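Local coordinates for envelope glycoprotein (Thogoto virus, PDB 5XEA), which probably attaches the virus to a receptor on the host cell and later induces fusion of the virion with the host membrane, at residues Thr48-Tyr53 against Cys66-Leu71; Val160-Leu165 against Asp193-Gln198; Trp275-Ala280 against Thr416-Asp421. One frame throughout, in Å; residues are numbered along the deposited sequence.

Interaction 1: Thr48-Tyr53 against Cys66-Leu71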
loop_
_atom_site.group_PDB
_atom_site.type_symbol
_atom_site.label_atom_id
_atom_site.label_comp_id
_atom_site.label_asym_id
_atom_site.label_seq_id
_atom_site.Cartn_x
_atom_site.Cartn_y
_atom_site.Cartn_z
ATOM N N THR B 48 3.589 -27.897 24.697
ATOM C CA THR B 48 2.616 -27.846 25.782
ATOM C C THR B 48 2.125 -29.258 26.058
ATOM O O THR B 48 2.047 -30.098 25.151
ATOM C CB THR B 48 1.453 -26.891 25.404
ATOM O OG1 THR B 48 1.937 -25.542 25.380
ATOM C CG2 THR B 48 0.297 -26.984 26.358
ATOM N N ALA B 49 1.797 -29.521 27.323
ATOM C CA ALA B 49 1.172 -30.775 27.721
ATOM C C ALA B 49 -0.265 -30.518 28.166
ATOM O O ALA B 49 -0.554 -29.495 28.792
ATOM C CB ALA B 49 1.964 -31.451 28.852
ATOM N N TRP B 50 -1.168 -31.419 27.796
ATOM C CA TRP B 50 -2.483 -31.545 28.430
ATOM C C TRP B 50 -2.376 -32.627 29.491
ATOM O O TRP B 50 -2.028 -33.766 29.172
ATOM C CB TRP B 50 -3.581 -31.913 27.428
ATOM C CG TRP B 50 -4.935 -32.202 28.038
ATOM C CD1 TRP B 50 -5.526 -33.430 28.178
ATOM C CD2 TRP B 50 -5.858 -31.251 28.598
ATOM N NE1 TRP B 50 -6.757 -33.298 28.786
ATOM C CE2 TRP B 50 -6.982 -31.973 29.052
ATOM C CE3 TRP B 50 -5.842 -29.860 28.754
ATOM C CZ2 TRP B 50 -8.091 -31.351 29.647
ATOM C CZ3 TRP B 50 -6.940 -29.240 29.358
ATOM C CH2 TRP B 50 -8.054 -29.994 29.797
ATOM N N VAL B 51 -2.655 -32.268 30.742
ATOM C CA VAL B 51 -2.591 -33.205 31.862
ATOM C C VAL B 51 -3.939 -33.192 32.581
ATOM O O VAL B 51 -4.339 -32.157 33.131
ATOM C CB VAL B 51 -1.447 -32.861 32.836
ATOM C CG1 VAL B 51 -1.384 -33.876 33.975
ATOM C CG2 VAL B 51 -0.104 -32.809 32.088
ATOM N N ALA B 52 -4.638 -34.327 32.565
ATOM C CA ALA B 52 -5.913 -34.495 33.270
ATOM C C ALA B 52 -5.779 -35.621 34.294
ATOM O O ALA B 52 -5.707 -36.801 33.930
ATOM C CB ALA B 52 -7.061 -34.783 32.298
ATOM N N TYR B 53 -5.777 -35.256 35.565
ATOM C CA TYR B 53 -5.717 -36.198 36.679
ATOM C C TYR B 53 -7.074 -36.187 37.380
ATOM O O TYR B 53 -7.463 -35.183 37.980
ATOM C CB TYR B 53 -4.595 -35.799 37.628
ATOM C CG TYR B 53 -4.384 -36.729 38.805
ATOM C CD1 TYR B 53 -3.883 -38.012 38.620
ATOM C CD2 TYR B 53 -4.661 -36.313 40.109
ATOM C CE1 TYR B 53 -3.666 -38.866 39.707
ATOM C CE2 TYR B 53 -4.449 -37.165 41.202
ATOM C CZ TYR B 53 -3.945 -38.433 40.990
ATOM O OH TYR B 53 -3.725 -39.278 42.056
ATOM N N CYS B 66 -11.886 -33.553 38.405
ATOM C CA CYS B 66 -10.648 -33.563 37.627
ATOM C C CYS B 66 -9.837 -32.302 37.860
ATOM O O CYS B 66 -10.385 -31.204 38.022
ATOM C CB CYS B 66 -10.896 -33.671 36.113
ATOM S SG CYS B 66 -11.564 -35.240 35.516
ATOM N N ASN B 67 -8.516 -32.478 37.843
ATOM C CA ASN B 67 -7.551 -31.391 37.703
ATOM C C ASN B 67 -6.969 -31.542 36.301
ATOM O O ASN B 67 -6.005 -32.282 36.093
ATOM C CB ASN B 67 -6.477 -31.450 38.759
ATOM C CG ASN B 67 -5.469 -30.344 38.614
ATOM O OD1 ASN B 67 -5.757 -29.300 38.029
ATOM N ND2 ASN B 67 -4.271 -30.568 39.133
ATOM N N ALA B 68 -7.583 -30.852 35.338
ATOM C CA ALA B 68 -7.301 -31.001 33.912
ATOM C C ALA B 68 -6.908 -29.640 33.368
ATOM O O ALA B 68 -7.689 -28.688 33.473
ATOM C CB ALA B 68 -8.533 -31.541 33.165
ATOM N N ARG B 69 -5.709 -29.540 32.794
ATOM C CA ARG B 69 -5.188 -28.232 32.425
ATOM C C ARG B 69 -4.041 -28.406 31.450
ATOM O O ARG B 69 -3.461 -29.490 31.326
ATOM C CB ARG B 69 -4.717 -27.440 33.656
ATOM C CG ARG B 69 -3.444 -27.957 34.316
ATOM C CD ARG B 69 -3.676 -29.234 35.112
ATOM N NE ARG B 69 -2.516 -29.614 35.908
ATOM C CZ ARG B 69 -2.315 -30.817 36.453
ATOM N NH1 ARG B 69 -3.194 -31.813 36.291
ATOM N NH2 ARG B 69 -1.216 -31.022 37.168
ATOM N N LEU B 70 -3.723 -27.313 30.755
ATOM C CA LEU B 70 -2.557 -27.247 29.892
ATOM C C LEU B 70 -1.367 -26.771 30.705
ATOM O O LEU B 70 -1.490 -25.862 31.529
ATOM C CB LEU B 70 -2.793 -26.280 28.723
ATOM C CG LEU B 70 -3.884 -26.657 27.729
ATOM C CD1 LEU B 70 -4.284 -25.424 26.884
ATOM C CD2 LEU B 70 -3.426 -27.856 26.853
ATOM N N LEU B 71 -0.205 -27.365 30.444
ATOM C CA LEU B 71 1.037 -26.976 31.101
ATOM C C LEU B 71 2.073 -26.672 30.033
ATOM O O LEU B 71 2.363 -27.528 29.192
ATOM C CB LEU B 71 1.526 -28.096 32.033
ATOM C CG LEU B 71 0.577 -28.443 33.166
ATOM C CD1 LEU B 71 1.097 -29.651 33.931
ATOM C CD2 LEU B 71 0.402 -27.247 34.095
#
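Val51 and Arg69 face each other at the middle of an antiparallel β hairpin, in a hydrogen-bonded pair: Val51 N donates to Arg69 O at 3.0 Å, in a nearly straight bond, and Arg69 N donates to Val51 O. Ala49 with Leu71 and Tyr53 with Asn67 are the hydrogen-bonded pairs at the two ends, so the backbone N-H and C=O groups of all six residues are satisfied across the hairpin. Asn67 O accepts twice: Tyr53 N reaches it at 3.0 Å, and NH1 of Arg69 at 2.9 Å from the opposite face of the carbonyl plane. The arginine can fold back because its CG lies between the backbone N and the carbonyl carbon (chi1 71°) and its chain bends at chi2. One face of the guanidinium then lies against Val51, with Val51 CG1 3.6 Å from Arg69 NH1, while Asn67 ND2 lies over the other face. NH1 also makes a weak bond to Val51 O. Between these pairs, small side chains suit close backbones: Ala52 CB meets Ala68 CB at 3.7 Å, and Ala68 CB lies 3.6 Å from Trp50 CZ2. The broad indole spreads over the backbone of Arg69, and Leu70 CD2 packs at its edge. Trp50 NE1 is hydrogen-bonded to Arg125 O, Thr48 OG1 to His72 ND1, and Cys66 is disulfide-linked to Cys54. The far side of strand 40-56 pairs with strand 133-156, while helix 421-437 covers Trp50 and Leu70, where Tyr439 of the second subunit meets the indole edge-to-face.

Interaction 2: Val160-Leu165 against Asp193-Gln198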
loop_
_atom_site.group_PDB
_atom_site.type_symbol
_atom_site.label_atom_id
_atom_site.label_comp_id
_atom_site.label_asym_id
_atom_site.label_seq_id
_atom_site.Cartn_x
_atom_site.Cartn_y
_atom_site.Cartn_z
ATOM N N VAL B 160 25.603 1.359 15.175
ATOM C CA VAL B 160 24.602 0.743 14.316
ATOM C C VAL B 160 24.212 -0.600 14.916
ATOM O O VAL B 160 25.057 -1.483 15.108
ATOM C CB VAL B 160 25.133 0.577 12.888
ATOM C CG1 VAL B 160 24.084 -0.095 12.008
ATOM C CG2 VAL B 160 25.546 1.933 12.325
ATOM N N LYS B 161 22.935 -0.754 15.223
ATOM C CA LYS B 161 22.407 -1.990 15.763
ATOM C C LYS B 161 21.447 -2.609 14.758
ATOM O O LYS B 161 20.906 -1.927 13.879
ATOM C CB LYS B 161 21.706 -1.722 17.092
ATOM C CG LYS B 161 22.628 -1.177 18.168
ATOM C CD LYS B 161 23.628 -2.239 18.602
ATOM C CE LYS B 161 24.405 -1.802 19.837
ATOM N NZ LYS B 161 25.355 -2.861 20.279
ATOM N N VAL B 162 21.261 -3.919 14.869
ATOM C CA VAL B 162 20.192 -4.572 14.128
ATOM C C VAL B 162 18.893 -4.356 14.890
ATOM O O VAL B 162 18.863 -4.431 16.123
ATOM C CB VAL B 162 20.497 -6.064 13.928
ATOM C CG1 VAL B 162 19.262 -6.809 13.391
ATOM C CG2 VAL B 162 21.687 -6.233 13.009
ATOM N N SER B 163 17.819 -4.062 14.171
ATOM C CA SER B 163 16.525 -3.756 14.777
ATOM C C SER B 163 15.563 -4.870 14.392
ATOM O O SER B 163 15.077 -4.914 13.260
ATOM C CB SER B 163 16.023 -2.386 14.317
ATOM O OG SER B 163 14.785 -2.046 14.919
ATOM N N THR B 164 15.304 -5.768 15.338
ATOM C CA THR B 164 14.407 -6.887 15.116
ATOM C C THR B 164 12.971 -6.421 15.298
ATOM O O THR B 164 12.645 -5.751 16.283
ATOM C CB THR B 164 14.754 -8.027 16.073
ATOM O OG1 THR B 164 15.916 -8.698 15.576
ATOM C CG2 THR B 164 13.571 -9.039 16.236
ATOM N N LEU B 165 12.126 -6.758 14.329
ATOM C CA LEU B 165 10.774 -6.224 14.236
ATOM C C LEU B 165 9.796 -7.236 14.823
ATOM O O LEU B 165 9.695 -8.367 14.334
ATOM C CB LEU B 165 10.438 -5.901 12.776
ATOM C CG LEU B 165 11.496 -5.020 12.075
ATOM C CD1 LEU B 165 11.165 -4.771 10.616
ATOM C CD2 LEU B 165 11.618 -3.707 12.792
ATOM N N ASP B 193 21.485 -13.624 13.484
ATOM C CA ASP B 193 21.991 -12.873 12.329
ATOM C C ASP B 193 23.177 -13.618 11.728
ATOM O O ASP B 193 24.238 -13.710 12.351
ATOM C CB ASP B 193 22.401 -11.456 12.723
ATOM C CG ASP B 193 21.260 -10.675 13.311
ATOM O OD1 ASP B 193 20.107 -10.960 12.926
ATOM O OD2 ASP B 193 21.510 -9.787 14.151
ATOM N N ASN B 194 22.988 -14.163 10.535
ATOM C CA ASN B 194 24.070 -14.793 9.780
ATOM C C ASN B 194 24.598 -13.823 8.717
ATOM O O ASN B 194 24.585 -14.082 7.511
ATOM C CB ASN B 194 23.587 -16.104 9.168
ATOM C CG ASN B 194 23.146 -17.115 10.224
ATOM O OD1 ASN B 194 23.833 -17.333 11.226
ATOM N ND2 ASN B 194 21.988 -17.731 10.003
ATOM N N PHE B 195 25.044 -12.669 9.200
ATOM C CA PHE B 195 25.561 -11.603 8.353
ATOM C C PHE B 195 26.381 -10.670 9.228
ATOM O O PHE B 195 26.322 -10.727 10.459
ATOM C CB PHE B 195 24.440 -10.834 7.630
ATOM C CG PHE B 195 23.398 -10.218 8.558
ATOM C CD1 PHE B 195 23.667 -9.050 9.265
ATOM C CD2 PHE B 195 22.134 -10.796 8.683
ATOM C CE1 PHE B 195 22.712 -8.487 10.103
ATOM C CE2 PHE B 195 21.171 -10.240 9.517
ATOM C CZ PHE B 195 21.459 -9.087 10.230
ATOM N N GLU B 196 27.129 -9.790 8.577
ATOM C CA GLU B 196 27.898 -8.772 9.271
ATOM C C GLU B 196 27.504 -7.390 8.774
ATOM O O GLU B 196 27.070 -7.221 7.631
ATOM C CB GLU B 196 29.398 -8.990 9.087
ATOM C CG GLU B 196 29.928 -10.181 9.861
ATOM C CD GLU B 196 31.016 -10.916 9.110
ATOM O OE1 GLU B 196 30.869 -11.098 7.883
ATOM O OE2 GLU B 196 32.021 -11.304 9.745
ATOM N N ILE B 197 27.628 -6.411 9.662
ATOM C CA ILE B 197 27.420 -5.020 9.293
ATOM C C ILE B 197 28.723 -4.502 8.698
ATOM O O ILE B 197 29.782 -4.598 9.326
ATOM C CB ILE B 197 26.974 -4.182 10.501
ATOM C CG1 ILE B 197 25.549 -4.572 10.908
ATOM C CG2 ILE B 197 27.056 -2.704 10.183
ATOM C CD1 ILE B 197 25.055 -3.868 12.150
ATOM N N GLN B 198 28.645 -3.970 7.480
ATOM C CA GLN B 198 29.797 -3.510 6.719
ATOM C C GLN B 198 29.771 -1.993 6.621
ATOM O O GLN B 198 28.719 -1.398 6.369
ATOM C CB GLN B 198 29.789 -4.129 5.320
ATOM C CG GLN B 198 29.403 -5.591 5.341
ATOM C CD GLN B 198 29.352 -6.215 3.967
ATOM O OE1 GLN B 198 28.503 -5.872 3.145
ATOM N NE2 GLN B 198 30.260 -7.149 3.713
#
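Val162 points from strand 159-165 toward the turn that leads into strand 197-209, and each of its side-chain carbons finds something there. Val162 CB is 3.9 Å from Asp193 OD2. Val162 CG1, which stands anti to the backbone N (chi1 169°), lies 3.8 Å from Asp193 OD2, and Val162 CG2 3.7 Å from it, so the carboxylate tip rests against the whole isopropyl group. Val162 CG2 also touches Phe195 CE1 at 3.8 Å, in the ring plane at its edge, and has Ile197 CD1 at a looser 4.2 Å. A β-branched valine suits this spot, filling the corner with two methyls while keeping the extended backbone of a strand. Two residues earlier Val160 faces the same way, with Val160 CG1 3.9 Å from Ile197 CD1 at the end of the long isoleucine arm. Phe195 has Asp193 CB against one ring face and lies nearly parallel to the ring of Phe151 in strand 133-156, while Ile197 also packs on Tyr33 and Thr35 of strand 24-35. The turn carries the chain from one β-sheet to the other, and its side chains touch both. No hydrogen bond crosses the contact: the Val-Phe-Ile contacts are apolar, while Asp193 OD2 only abuts the methyls. Asp193 OD1 lies close to Glu40 OE2, which may raise the pKa of one of the two carboxylates, though His174, which also touches Asp193, could offset this.

Interaction 3: Trp275-Ala280 against Thr416-Asp421; sequences WTVVTA and TVQSED
The carboxamide of Gln418 is the flat group that meets Val277. At its edge Gln418 NE2 donates to Val277 O at 2.8 Å, the carbonyl oxygen lying close to the amide plane and the donor sitting on a carbonyl lone pair. Val277 CB stands to one side of the amide plane, 3.4 Å from Gln418 OE1, an oxygen buried here with no polar partner. A bend at chi2 (87°) turns the glutamine back to this place. The indole of Trp275, clear of this contact, meets His286 of the third subunit edge-to-face. Beside the amide, Val417 N donates to Thr276 O at 3.1 Å, and Thr416 CA adds a C-H...O contact to that oxygen. The two segments are the lead-ins to two helices: 275-280 precedes the long helix 282-327, and residues 417-419 make a turn before Glu420, the N-cap of helix 421-437. Class III fusion proteins, the group to which baculovirus gp64 belongs, have such a long helix, which probably runs here in the central bundle of the trimer. Val417 CB packs on Val277 CG1 at 3.9 Å, and Val417 CG2 meets Thr276 OG1, which is hydrogen-bonded to Ser274 OG. Thr279 packs on its counterparts in both other subunits.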
loop_
_atom_site.group_PDB
_atom_site.type_symbol
_atom_site.label_atom_id
_atom_site.label_comp_id
_atom_site.label_asym_id
_atom_site.label_seq_id
_atom_site.Cartn_x
_atom_site.Cartn_y
_atom_site.Cartn_z
ATOM N N TRP B 275 5.810 1.238 11.771
ATOM C CA TRP B 275 4.972 1.231 10.584
ATOM C C TRP B 275 5.060 -0.075 9.811
ATOM O O TRP B 275 4.228 -0.311 8.928
ATOM C CB TRP B 275 5.374 2.404 9.682
ATOM C CG TRP B 275 4.978 3.743 10.245
ATOM C CD1 TRP B 275 5.805 4.805 10.505
ATOM C CD2 TRP B 275 3.653 4.172 10.593
ATOM N NE1 TRP B 275 5.069 5.865 10.998
ATOM C CE2 TRP B 275 3.749 5.499 11.059
ATOM C CE3 TRP B 275 2.387 3.565 10.539
ATOM C CZ2 TRP B 275 2.638 6.226 11.477
ATOM C CZ3 TRP B 275 1.276 4.291 10.965
ATOM C CH2 TRP B 275 1.415 5.611 11.425
ATOM N N THR B 276 6.055 -0.921 10.102
ATOM C CA THR B 276 6.154 -2.224 9.454
ATOM C C THR B 276 5.049 -3.189 9.895
ATOM O O THR B 276 4.898 -4.243 9.271
ATOM C CB THR B 276 7.516 -2.864 9.741
ATOM O OG1 THR B 276 7.647 -3.107 11.153
ATOM C CG2 THR B 276 8.723 -1.947 9.239
ATOM N N VAL B 277 4.265 -2.857 10.919
ATOM C CA VAL B 277 3.138 -3.707 11.312
ATOM C C VAL B 277 1.790 -3.065 11.030
ATOM O O VAL B 277 0.760 -3.707 11.253
ATOM C CB VAL B 277 3.221 -4.149 12.792
ATOM C CG1 VAL B 277 4.559 -4.800 13.089
ATOM C CG2 VAL B 277 2.960 -2.977 13.737
ATOM N N VAL B 278 1.750 -1.839 10.521
ATOM C CA VAL B 278 0.475 -1.176 10.266
ATOM C C VAL B 278 0.074 -1.435 8.816
ATOM O O VAL B 278 0.802 -1.090 7.884
ATOM C CB VAL B 278 0.548 0.327 10.575
ATOM C CG1 VAL B 278 -0.833 0.965 10.372
ATOM C CG2 VAL B 278 1.024 0.565 12.010
ATOM N N THR B 279 -1.099 -2.030 8.629
ATOM C CA THR B 279 -1.592 -2.395 7.308
ATOM C C THR B 279 -2.019 -1.162 6.512
ATOM O O THR B 279 -2.779 -0.335 7.020
ATOM C CB THR B 279 -2.797 -3.316 7.466
ATOM O OG1 THR B 279 -2.390 -4.543 8.084
ATOM C CG2 THR B 279 -3.410 -3.566 6.117
ATOM N N ALA B 280 -1.574 -1.055 5.252
ATOM C CA ALA B 280 -2.020 0.023 4.368
ATOM C C ALA B 280 -3.381 -0.305 3.764
ATOM O O ALA B 280 -3.647 -1.443 3.347
ATOM C CB ALA B 280 -1.008 0.274 3.243
ATOM N N THR B 416 3.845 -6.500 5.739
ATOM C CA THR B 416 3.812 -6.382 7.183
ATOM C C THR B 416 4.572 -7.543 7.814
ATOM O O THR B 416 4.657 -8.644 7.260
ATOM C CB THR B 416 2.368 -6.361 7.738
ATOM O OG1 THR B 416 1.682 -7.544 7.320
ATOM C CG2 THR B 416 1.602 -5.136 7.272
ATOM N N VAL B 417 5.117 -7.276 9.002
ATOM C CA VAL B 417 5.770 -8.309 9.802
ATOM C C VAL B 417 4.833 -9.499 10.011
ATOM O O VAL B 417 5.225 -10.666 9.826
ATOM C CB VAL B 417 6.243 -7.705 11.142
ATOM C CG1 VAL B 417 6.843 -8.752 12.037
ATOM C CG2 VAL B 417 7.268 -6.583 10.888
ATOM N N GLN B 418 3.565 -9.221 10.370
ATOM C CA GLN B 418 2.607 -10.303 10.629
ATOM C C GLN B 418 2.394 -11.177 9.406
ATOM O O GLN B 418 1.993 -12.330 9.552
ATOM C CB GLN B 418 1.232 -9.769 11.076
ATOM C CG GLN B 418 1.261 -8.685 12.136
ATOM C CD GLN B 418 1.411 -7.280 11.540
ATOM O OE1 GLN B 418 2.460 -6.941 11.009
ATOM N NE2 GLN B 418 0.367 -6.466 11.645
ATOM N N SER B 419 2.631 -10.647 8.202
ATOM C CA SER B 419 2.481 -11.443 6.990
ATOM C C SER B 419 3.573 -12.496 6.851
ATOM O O SER B 419 3.412 -13.433 6.063
ATOM C CB SER B 419 2.511 -10.551 5.741
ATOM O OG SER B 419 1.293 -9.871 5.524
ATOM N N GLU B 420 4.680 -12.359 7.570
ATOM C CA GLU B 420 5.788 -13.282 7.364
ATOM C C GLU B 420 5.477 -14.647 7.964
ATOM O O GLU B 420 4.844 -14.750 9.009
ATOM C CB GLU B 420 7.057 -12.721 7.976
ATOM C CG GLU B 420 7.499 -11.432 7.305
ATOM C CD GLU B 420 8.655 -10.832 8.022
ATOM O OE1 GLU B 420 8.425 -10.220 9.092
ATOM O OE2 GLU B 420 9.787 -11.003 7.527
ATOM N N ASP B 421 5.960 -15.691 7.281
ATOM C CA ASP B 421 5.733 -17.067 7.700
ATOM C C ASP B 421 6.205 -17.318 9.127
ATOM O O ASP B 421 5.531 -18.010 9.891
ATOM C CB ASP B 421 6.424 -18.023 6.725
ATOM C CG ASP B 421 5.770 -18.026 5.349
ATOM O OD1 ASP B 421 4.604 -17.574 5.230
ATOM O OD2 ASP B 421 6.413 -18.500 4.385
#

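Interactions 1 and 2 both reach the same large β-sheet, about 41 Å apart between centres. Interaction 1, far from the chain centre and only partly buried, is a hairpin whose cohesion comes from regular backbone bonds. Interaction 2 is buried and joins strand 159-165 to a turn between sheets through side-chain packing, without a hydrogen bond. Interaction 3, buried nearest the chain centre, mixes one backbone and one side-chain hydrogen bond between two irregular segments. It touches interaction 2 through Leu165, which packs on Thr276 and Val417. Helix 421-437 connects interactions 3 and 1: it begins at interaction 3 and packs on Trp50 and Leu70 of interaction 1. Both of these meet neighbouring subunits, whereas interaction 2 stays within one chain.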